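Local coordinates for putative polyphosphate kinase 2 family protein (Arthrobacter aurescens, PDB 3RHF), which probably acts as a polyphosphate kinase, transferring phosphoryl groups between polyphosphate and nucleotides, at residues K14-V19 with L261-G266; S93-A98 with I255-L260. All blocks are in the same frame, centred on the assembly; numbering follows the deposited sequence.

Contact 1: residues K14-V19 with L261-G266; sequences KSPAEV and LLDALG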
loop_
_atom_site.group_PDB
_atom_site.type_symbol
_atom_site.label_atom_id
_atom_site.label_comp_id
_atom_site.label_asym_id
_atom_site.label_seq_id
_atom_site.Cartn_x
_atom_site.Cartn_y
_atom_site.Cartn_z
ATOM N N LYS A 14 24.434 -15.745 7.000
ATOM C CA LYS A 14 25.006 -15.323 5.737
ATOM C C LYS A 14 23.922 -14.581 4.923
ATOM O O LYS A 14 22.726 -14.928 4.973
ATOM C CB LYS A 14 25.662 -16.513 4.970
ATOM N N SER A 15 24.342 -13.545 4.201
ATOM C CA SER A 15 23.430 -12.737 3.413
ATOM C C SER A 15 22.759 -13.525 2.281
ATOM O O SER A 15 23.413 -14.258 1.562
ATOM C CB SER A 15 24.171 -11.560 2.790
ATOM O OG SER A 15 23.282 -10.887 1.913
ATOM N N PRO A 16 21.448 -13.343 2.100
ATOM C CA PRO A 16 20.787 -13.959 0.975
ATOM C C PRO A 16 21.241 -13.433 -0.388
ATOM O O PRO A 16 20.995 -14.074 -1.383
ATOM C CB PRO A 16 19.314 -13.590 1.184
ATOM C CG PRO A 16 19.208 -13.033 2.463
ATOM C CD PRO A 16 20.517 -12.518 2.883
ATOM N N ALA A 17 21.879 -12.273 -0.465
ATOM C CA ALA A 17 22.418 -11.834 -1.753
ATOM C C ALA A 17 23.476 -12.848 -2.203
ATOM O O ALA A 17 23.853 -12.895 -3.367
ATOM C CB ALA A 17 23.002 -10.435 -1.654
ATOM N N GLU A 18 23.927 -13.673 -1.266
ATOM C CA GLU A 18 25.056 -14.565 -1.474
ATOM C C GLU A 18 24.570 -15.977 -1.648
ATOM O O GLU A 18 24.824 -16.571 -2.670
ATOM C CB GLU A 18 26.030 -14.432 -0.289
ATOM C CG GLU A 18 27.124 -15.504 -0.103
ATOM C CD GLU A 18 27.979 -15.246 1.171
ATOM O OE1 GLU A 18 28.453 -14.089 1.324
ATOM O OE2 GLU A 18 28.138 -16.177 2.009
ATOM N N VAL A 19 23.849 -16.516 -0.675
ATOM C CA VAL A 19 23.489 -17.916 -0.722
ATOM C C VAL A 19 22.351 -18.164 -1.705
ATOM O O VAL A 19 22.234 -19.283 -2.199
ATOM C CB VAL A 19 23.174 -18.522 0.702
ATOM C CG1 VAL A 19 24.422 -18.467 1.585
ATOM C CG2 VAL A 19 22.022 -17.824 1.430
ATOM N N LEU A 261 15.882 -6.891 0.059
ATOM C CA LEU A 261 15.518 -5.484 -0.004
ATOM C C LEU A 261 16.386 -4.599 0.834
ATOM O O LEU A 261 16.866 -3.597 0.346
ATOM C CB LEU A 261 14.105 -5.300 0.487
ATOM C CG LEU A 261 13.048 -4.917 -0.504
ATOM C CD1 LEU A 261 13.240 -5.572 -1.886
ATOM C CD2 LEU A 261 11.719 -5.322 0.093
ATOM N N LEU A 262 16.558 -4.952 2.107
ATOM C CA LEU A 262 17.366 -4.105 3.037
ATOM C C LEU A 262 18.828 -4.022 2.619
ATOM O O LEU A 262 19.433 -2.969 2.747
ATOM C CB LEU A 262 17.296 -4.581 4.506
ATOM C CG LEU A 262 15.880 -4.529 5.092
ATOM C CD1 LEU A 262 15.701 -5.547 6.249
ATOM C CD2 LEU A 262 15.486 -3.143 5.566
ATOM N N ASP A 263 19.383 -5.159 2.170
ATOM C CA ASP A 263 20.777 -5.230 1.775
ATOM C C ASP A 263 20.983 -4.431 0.463
ATOM O O ASP A 263 21.983 -3.770 0.317
ATOM C CB ASP A 263 21.205 -6.683 1.598
ATOM C CG ASP A 263 21.282 -7.493 2.948
ATOM O OD1 ASP A 263 21.061 -6.964 4.085
ATOM O OD2 ASP A 263 21.612 -8.713 2.849
ATOM N N ALA A 264 20.026 -4.496 -0.466
ATOM C CA ALA A 264 20.041 -3.679 -1.695
ATOM C C ALA A 264 19.973 -2.167 -1.356
ATOM O O ALA A 264 20.726 -1.370 -1.899
ATOM C CB ALA A 264 18.893 -4.069 -2.614
ATOM N N LEU A 265 19.087 -1.807 -0.439
ATOM C CA LEU A 265 18.941 -0.450 -0.004
ATOM C C LEU A 265 20.131 0.038 0.787
ATOM O O LEU A 265 20.481 1.195 0.704
ATOM C CB LEU A 265 17.712 -0.323 0.855
ATOM C CG LEU A 265 16.401 -0.357 0.129
ATOM C CD1 LEU A 265 15.244 -0.604 0.983
ATOM C CD2 LEU A 265 16.258 0.963 -0.531
ATOM N N GLY A 266 20.745 -0.840 1.566
ATOM C CA GLY A 266 21.947 -0.507 2.359
ATOM C C GLY A 266 23.165 -0.290 1.475
ATOM O O GLY A 266 24.112 0.386 1.853
#
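The carboxylate of Asp263 meets Ser15 and Pro16 through a single oxygen, OD2, and the two partners lie to different sides of its plane. Ser15 OG donates a hydrogen bond of 2.9 Å to Asp263 OD2, coming in nearly along the C-O axis but tilted to one side of the carboxylate plane. Pro16 CD, on the opposite side of that plane, is 4.0 Å from Asp263 OD2, with the proline and aspartate side chains at about a right angle. The other oxygen, OD1, is occupied by Gln259 NE2, one turn earlier on the same helix, so each end of the carboxylate has its own donor, which should restrain the rotation of the group.

Ser15 illustrates how an N-cap can hold two bonds at once. With OG anti to its own backbone N (chi1 174°), the hydroxyl swings beside the carbonyl carbon and accepts from Ala17 N at 3.1 Å from OG, capping the short helix 16-19. Its proton is then directed across to the aspartate, so Ser15 OG links the start of the helix to the acidic side chain. The positive end of that helix may also favour the nearby negative charge, though the helix is short and the effect is probably modest.

This one polar link pins the N-terminal segment, whose Lys14 pairs through its backbone with Gly38, to the last turns of helix 250-266. Pro16 also leans on Gln259 and Leu260 of that helix. Beneath the contact, Leu261, Ala264 and Leu265 rest on Leu76 of strand 75-82, whereas Leu262 packs against Gln53, Arg56 and Leu57 of helix 43-69.

Contact 2: residues S93-A98 with I255-L260; sequences SHVVGA and IAVQQL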
loop_
_atom_site.group_PDB
_atom_site.type_symbol
_atom_site.label_atom_id
_atom_site.label_comp_id
_atom_site.label_asym_id
_atom_site.label_seq_id
_atom_site.Cartn_x
_atom_site.Cartn_y
_atom_site.Cartn_z
ATOM N N SER A 93 2.223 -7.860 -0.096
ATOM C CA SER A 93 1.472 -7.182 0.940
ATOM C C SER A 93 2.294 -6.901 2.147
ATOM O O SER A 93 2.103 -5.875 2.820
ATOM C CB SER A 93 0.312 -8.053 1.390
ATOM O OG SER A 93 -0.505 -7.428 2.356
ATOM N N HIS A 94 3.170 -7.811 2.511
ATOM C CA HIS A 94 3.903 -7.538 3.724
ATOM C C HIS A 94 4.941 -6.391 3.506
ATOM O O HIS A 94 5.042 -5.443 4.311
ATOM C CB HIS A 94 4.568 -8.784 4.311
ATOM C CG HIS A 94 5.096 -8.530 5.669
ATOM N ND1 HIS A 94 6.330 -7.950 5.875
ATOM C CD2 HIS A 94 4.505 -8.618 6.888
ATOM C CE1 HIS A 94 6.496 -7.734 7.176
ATOM N NE2 HIS A 94 5.404 -8.124 7.812
ATOM N N VAL A 95 5.693 -6.492 2.412
ATOM C CA VAL A 95 6.748 -5.554 2.080
ATOM C C VAL A 95 6.155 -4.165 1.874
ATOM O O VAL A 95 6.611 -3.190 2.416
ATOM C CB VAL A 95 7.460 -5.981 0.784
ATOM C CG1 VAL A 95 8.433 -4.903 0.370
ATOM C CG2 VAL A 95 8.184 -7.352 0.959
ATOM N N VAL A 96 5.113 -4.076 1.082
ATOM C CA VAL A 96 4.455 -2.807 0.883
ATOM C C VAL A 96 3.925 -2.209 2.166
ATOM O O VAL A 96 4.078 -0.999 2.417
ATOM C CB VAL A 96 3.356 -2.956 -0.178
ATOM C CG1 VAL A 96 2.412 -1.830 -0.103
ATOM C CG2 VAL A 96 4.017 -3.072 -1.569
ATOM N N GLY A 97 3.375 -3.040 3.021
ATOM C CA GLY A 97 2.842 -2.563 4.277
ATOM C C GLY A 97 3.850 -2.132 5.289
ATOM O O GLY A 97 3.509 -1.514 6.272
ATOM N N ALA A 98 5.099 -2.494 5.111
ATOM C CA ALA A 98 6.147 -2.017 6.016
ATOM C C ALA A 98 6.548 -0.639 5.558
ATOM O O ALA A 98 7.217 0.059 6.304
ATOM C CB ALA A 98 7.358 -2.927 6.007
ATOM N N ILE A 255 11.304 -13.306 5.358
ATOM C CA ILE A 255 12.511 -12.664 5.831
ATOM C C ILE A 255 13.633 -12.677 4.806
ATOM O O ILE A 255 14.557 -11.887 4.888
ATOM C CB ILE A 255 13.031 -13.240 7.139
ATOM C CG1 ILE A 255 13.279 -14.767 7.026
ATOM C CG2 ILE A 255 12.095 -12.885 8.256
ATOM C CD1 ILE A 255 13.973 -15.369 8.264
ATOM N N ALA A 256 13.554 -13.564 3.827
ATOM C CA ALA A 256 14.625 -13.635 2.818
ATOM C C ALA A 256 14.379 -12.509 1.809
ATOM O O ALA A 256 15.301 -11.785 1.422
ATOM C CB ALA A 256 14.690 -15.031 2.149
ATOM N N VAL A 257 13.116 -12.337 1.435
ATOM C CA VAL A 257 12.763 -11.252 0.557
ATOM C C VAL A 257 13.081 -9.959 1.253
ATOM O O VAL A 257 13.800 -9.106 0.703
ATOM C CB VAL A 257 11.322 -11.309 0.043
ATOM C CG1 VAL A 257 11.027 -10.049 -0.733
ATOM C CG2 VAL A 257 11.135 -12.484 -0.926
ATOM N N GLN A 258 12.633 -9.810 2.491
ATOM C CA GLN A 258 12.930 -8.542 3.165
ATOM C C GLN A 258 14.405 -8.239 3.319
ATOM O O GLN A 258 14.818 -7.090 3.119
ATOM C CB GLN A 258 12.140 -8.325 4.483
ATOM C CG GLN A 258 10.908 -7.508 4.138
ATOM C CD GLN A 258 9.974 -7.192 5.269
ATOM O OE1 GLN A 258 8.766 -7.428 5.156
ATOM N NE2 GLN A 258 10.501 -6.585 6.346
ATOM N N GLN A 259 15.219 -9.243 3.613
ATOM C CA GLN A 259 16.655 -8.969 3.841
ATOM C C GLN A 259 17.307 -8.616 2.542
ATOM O O GLN A 259 18.218 -7.808 2.504
ATOM C CB GLN A 259 17.385 -10.128 4.518
ATOM C CG GLN A 259 18.702 -9.749 5.195
ATOM C CD GLN A 259 18.526 -8.788 6.349
ATOM O OE1 GLN A 259 17.747 -9.014 7.276
ATOM N NE2 GLN A 259 19.259 -7.704 6.307
ATOM N N LEU A 260 16.797 -9.159 1.453
ATOM C CA LEU A 260 17.307 -8.811 0.107
ATOM C C LEU A 260 17.103 -7.346 -0.221
ATOM O O LEU A 260 18.016 -6.674 -0.726
ATOM C CB LEU A 260 16.620 -9.673 -0.956
ATOM C CG LEU A 260 17.234 -11.051 -1.223
ATOM C CD1 LEU A 260 16.348 -11.766 -2.208
ATOM C CD2 LEU A 260 18.686 -11.017 -1.756
#
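Gln258, Val95 and His94 carry the packing of two helices in one outer layer of a P-loop kinase-like alpha/beta/alpha sandwich. Helix 88-98 follows strand 75-82, the place of the helix behind the phosphate-binding loop in this fold, and the axes of the two segments approach to 10.7 Å. They are inclined by 43°, with Val95 and Gln258 at the nearest backbone crossing.

Gln258 buries the most surface. Its chain runs extended beyond CG (chi2 179°), which carries the amide across the gap to the imidazole. There His94 ND1 donates to Gln258 OE1 at 2.6 Å, close to the ring plane and in the carbonyl plane. The bond is short but bent, with an angle of 134° at the hydrogen, and ring and amide are nearly coplanar. Were His94 replaced by an alanine, the buried Gln258 OE1 would probably lose this donor and a gap would open beside Leu50 of helix 43-69.

Val95 supplies the apolar half: its CG2 lies 4.3 Å from Val257 CG1, while Val257 in turn rests on Val184 and Leu186 of strand 179-187. On another side of helix 88-98, Ser93 and Val96 pack on Pro101 of the second subunit. The amide is oriented from both ends, for Gln258 NE2 bonds to Asp54 OD1, and the methylene Gln258 CG passes 4.2 Å from Val95 CG2.

Helix 250-266 serves both contacts, offering its middle turns to contact 2 and its last turns to contact 1. Contact 2 is the buried one and the larger in area, joining two helices of the sandwich by an imidazole-amide hydrogen bond beside a valine-valine contact. Contact 1 lies nearer the surface, is half the size, and depends on a carboxylate, presumably charged, and a capping hydroxyl. Contact 2 is nested along the chain within the loop that contact 1 closes, and the two are continuous in space, for Leu261 touches Val95. Across these two contacts the helix offers an amide and a valine where it is buried, and an acid nearer the surface.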